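Local coordinates for protein abietadiene synthase, chloroplastic (Abies grandis, PDB 3S9V) that belongs to the plant terpene synthase family, as a largely helical, single-chain enzyme with an N-terminal terpene synthase domain and a metal-binding domain, at residues Y98-D103 against V446-T451. Sequence-based numbering, arbitrary orientation.
Sequences YFLAYD and VWLGKT
Tyr98 holds CG anti to the backbone N (chi1 -175°), and Val446 sets CG1 anti to its carbonyl carbon (chi1 -77°), which leaves CG2 between the backbone N and the carbonyl carbon, over one face of the Tyr98 ring. In this mostly helical terpene synthase the contact joins the extended segment leading into helix 101-117 to a small antiparallel beta hairpin formed by strands 447-448 and 452-453. The methyl makes a CH-pi contact: Val446 CG2 lies 3.8 Å from the centroid of the Tyr98 ring, 12° off the ring normal. The other branch packs beside the start of the tyrosine side chain, Val446 CG1 3.8 Å from Tyr98 CB. Val446 also packs against Phe409. Leu100, at the N-cap position of the helix, meets the hairpin through a single methyl pair, its CD2 3.8 Å from Leu448 CD1, and the two side chains cross at about a right angle. Leu100 and Val446 both touch Val452, which extends the apolar packing to strand 452-453. Farther along lies buried Asp103, whose carboxylate accepts a hydrogen bond at OD1 from Val452 N, just past Thr451, and a weak one at OD2 from Glu95 N. No hydrogen bond links the two segments directly. Beside its bond to Val452, Asp103 OD1 rests against the threonine carbon skeleton, 3.4 Å from Thr451 CB and 3.7 Å from Thr451 CA.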
ATOM      1  N   TYR A  98       5.621  14.418 -21.999  1.00 24.88           N
ATOM      2  CA  TYR A  98       6.769  14.492 -21.103  1.00 21.35           C
ATOM      3  C   TYR A  98       8.091  14.344 -21.850  1.00 23.90           C
ATOM      4  O   TYR A  98       8.375  13.308 -22.457  1.00 22.96           O
ATOM      5  CB  TYR A  98       6.665  13.402 -20.041  1.00 23.66           C
ATOM      6  CG  TYR A  98       7.751  13.468 -19.003  1.00 24.66           C
ATOM      7  CD1 TYR A  98       7.570  14.190 -17.826  1.00 23.11           C
ATOM      8  CD2 TYR A  98       8.968  12.812 -19.199  1.00 18.00           C
ATOM      9  CE1 TYR A  98       8.574  14.255 -16.864  1.00 30.66           C
ATOM     10  CE2 TYR A  98       9.981  12.873 -18.247  1.00 16.78           C
ATOM     11  CZ  TYR A  98       9.777  13.593 -17.081  1.00 30.33           C
ATOM     12  OH  TYR A  98      10.770  13.644 -16.127  1.00 34.27           O
ATOM     13  N   PHE A  99       8.918  15.377 -21.772  1.00 26.11           N
ATOM     14  CA  PHE A  99      10.191  15.366 -22.461  1.00 26.86           C
ATOM     15  C   PHE A  99      11.321  14.642 -21.744  1.00 28.30           C
ATOM     16  O   PHE A  99      11.680  14.981 -20.615  1.00 28.54           O
ATOM     17  CB  PHE A  99      10.652  16.796 -22.745  1.00 26.66           C
ATOM     18  CG  PHE A  99      11.933  16.868 -23.523  1.00 27.48           C
ATOM     19  CD1 PHE A  99      11.911  16.948 -24.912  1.00 26.77           C
ATOM     20  CD2 PHE A  99      13.165  16.815 -22.870  1.00 27.49           C
ATOM     21  CE1 PHE A  99      13.100  16.973 -25.642  1.00 33.58           C
ATOM     22  CE2 PHE A  99      14.360  16.839 -23.587  1.00 28.11           C
ATOM     23  CZ  PHE A  99      14.327  16.917 -24.977  1.00 31.58           C
ATOM     24  N   LEU A 100      11.883  13.645 -22.419  1.00 22.95           N
ATOM     25  CA  LEU A 100      13.024  12.903 -21.900  1.00 20.23           C
ATOM     26  C   LEU A 100      13.961  12.825 -23.098  1.00 20.08           C
ATOM     27  O   LEU A 100      13.602  12.280 -24.143  1.00 21.59           O
ATOM     28  CB  LEU A 100      12.629  11.497 -21.441  1.00 17.36           C
ATOM     29  CG  LEU A 100      13.793  10.722 -20.796  1.00 23.78           C
ATOM     30  CD1 LEU A 100      14.209  11.382 -19.468  1.00 20.38           C
ATOM     31  CD2 LEU A 100      13.382   9.280 -20.561  1.00 19.15           C
ATOM     32  N   ALA A 101      15.148  13.395 -22.964  1.00 20.43           N
ATOM     33  CA  ALA A 101      16.097  13.398 -24.063  1.00 21.74           C
ATOM     34  C   ALA A 101      16.305  12.009 -24.665  1.00 21.53           C
ATOM     35  O   ALA A 101      16.126  11.823 -25.874  1.00 20.81           O
ATOM     36  CB  ALA A 101      17.438  13.990 -23.600  1.00 22.42           C
ATOM     37  N   TYR A 102      16.671  11.036 -23.833  1.00 19.16           N
ATOM     38  CA  TYR A 102      16.904   9.675 -24.329  1.00 21.26           C
ATOM     39  C   TYR A 102      15.740   9.163 -25.172  1.00 22.22           C
ATOM     40  O   TYR A 102      15.935   8.642 -26.264  1.00 23.18           O
ATOM     41  CB  TYR A 102      17.143   8.716 -23.165  1.00 20.98           C
ATOM     42  CG  TYR A 102      18.440   8.952 -22.432  1.00 14.47           C
ATOM     43  CD1 TYR A 102      18.448   9.181 -21.060  1.00 20.38           C
ATOM     44  CD2 TYR A 102      19.660   8.936 -23.108  1.00 20.91           C
ATOM     45  CE1 TYR A 102      19.638   9.389 -20.370  1.00 24.81           C
ATOM     46  CE2 TYR A 102      20.861   9.141 -22.429  1.00 28.47           C
ATOM     47  CZ  TYR A 102      20.839   9.368 -21.056  1.00 30.86           C
ATOM     48  OH  TYR A 102      22.007   9.574 -20.360  1.00 39.18           O
ATOM     49  N   ASP A 103      14.531   9.315 -24.643  1.00 22.28           N
ATOM     50  CA  ASP A 103      13.303   8.895 -25.312  1.00 19.74           C
ATOM     51  C   ASP A 103      13.214   9.503 -26.720  1.00 21.59           C
ATOM     52  O   ASP A 103      13.033   8.784 -27.701  1.00 25.22           O
ATOM     53  CB  ASP A 103      12.105   9.333 -24.449  1.00 18.17           C
ATOM     54  CG  ASP A 103      10.742   8.959 -25.048  1.00 25.73           C
ATOM     55  OD1 ASP A 103      10.423   7.754 -25.151  1.00 25.02           O
ATOM     56  OD2 ASP A 103       9.975   9.887 -25.396  1.00 22.61           O
ATOM     57  N   VAL A 446       4.687   9.776 -15.266  1.00 24.56           N
ATOM     58  CA  VAL A 446       4.871   8.961 -16.453  1.00 24.09           C
ATOM     59  C   VAL A 446       5.671   7.757 -15.984  1.00 24.95           C
ATOM     60  O   VAL A 446       6.060   7.689 -14.819  1.00 24.20           O
ATOM     61  CB  VAL A 446       5.650   9.698 -17.557  1.00 21.90           C
ATOM     62  CG1 VAL A 446       4.734  10.680 -18.258  1.00 19.10           C
ATOM     63  CG2 VAL A 446       6.859  10.404 -16.962  1.00 15.75           C
ATOM     64  N   TRP A 447       5.911   6.807 -16.878  1.00 22.17           N
ATOM     65  CA  TRP A 447       6.647   5.606 -16.510  1.00 22.02           C
ATOM     66  C   TRP A 447       7.776   5.391 -17.498  1.00 20.27           C
ATOM     67  O   TRP A 447       7.694   5.831 -18.644  1.00 18.83           O
ATOM     68  CB  TRP A 447       5.704   4.393 -16.497  1.00 21.13           C
ATOM     69  CG  TRP A 447       4.487   4.597 -15.623  1.00 25.71           C
ATOM     70  CD1 TRP A 447       3.447   5.460 -15.847  1.00 22.39           C
ATOM     71  CD2 TRP A 447       4.228   3.981 -14.352  1.00 18.29           C
ATOM     72  NE1 TRP A 447       2.565   5.422 -14.793  1.00 28.10           N
ATOM     73  CE2 TRP A 447       3.019   4.524 -13.862  1.00 20.84           C
ATOM     74  CE3 TRP A 447       4.905   3.025 -13.580  1.00 16.35           C
ATOM     75  CZ2 TRP A 447       2.468   4.144 -12.630  1.00 19.31           C
ATOM     76  CZ3 TRP A 447       4.360   2.647 -12.355  1.00 25.70           C
ATOM     77  CH2 TRP A 447       3.148   3.209 -11.893  1.00 26.88           C
ATOM     78  N   LEU A 448       8.828   4.716 -17.048  1.00 19.69           N
ATOM     79  CA  LEU A 448       9.980   4.466 -17.900  1.00 21.77           C
ATOM     80  C   LEU A 448      10.179   2.998 -18.260  1.00 23.46           C
ATOM     81  O   LEU A 448      10.394   2.156 -17.398  1.00 26.92           O
ATOM     82  CB  LEU A 448      11.250   5.002 -17.232  1.00 20.50           C
ATOM     83  CG  LEU A 448      12.501   5.050 -18.120  1.00 28.98           C
ATOM     84  CD1 LEU A 448      12.194   5.836 -19.389  1.00 21.30           C
ATOM     85  CD2 LEU A 448      13.658   5.688 -17.364  1.00 20.51           C
ATOM     86  N   GLY A 449      10.089   2.702 -19.550  1.00 27.10           N
ATOM     87  CA  GLY A 449      10.303   1.346 -20.030  1.00 27.58           C
ATOM     88  C   GLY A 449      11.331   1.461 -21.138  1.00 23.59           C
ATOM     89  O   GLY A 449      12.309   2.185 -20.994  1.00 23.65           O
ATOM     90  N   LYS A 450      11.120   0.758 -22.244  1.00 21.94           N
ATOM     91  CA  LYS A 450      12.026   0.843 -23.378  1.00 12.58           C
ATOM     92  C   LYS A 450      11.928   2.311 -23.808  1.00 16.59           C
ATOM     93  O   LYS A 450      12.866   2.890 -24.355  1.00 12.94           O
ATOM     94  CB  LYS A 450      11.530  -0.071 -24.505  1.00 19.68           C
ATOM     95  CG  LYS A 450      12.351  -0.031 -25.790  1.00 21.12           C
ATOM     96  CD  LYS A 450      13.712  -0.698 -25.623  1.00 15.35           C
ATOM     97  CE  LYS A 450      13.575  -2.179 -25.332  1.00 14.07           C
ATOM     98  NZ  LYS A 450      12.840  -2.903 -26.416  1.00 11.97           N
ATOM     99  N   THR A 451      10.763   2.897 -23.544  1.00 17.66           N
ATOM    100  CA  THR A 451      10.475   4.297 -23.871  1.00 20.36           C
ATOM    101  C   THR A 451       9.656   4.882 -22.725  1.00 17.66           C
ATOM    102  O   THR A 451       9.322   4.180 -21.767  1.00 17.19           O
ATOM    103  CB  THR A 451       9.599   4.418 -25.136  1.00 25.79           C
ATOM    104  OG1 THR A 451       8.293   3.897 -24.849  1.00 32.84           O
ATOM    105  CG2 THR A 451      10.208   3.634 -26.304  1.00 16.59           C
TER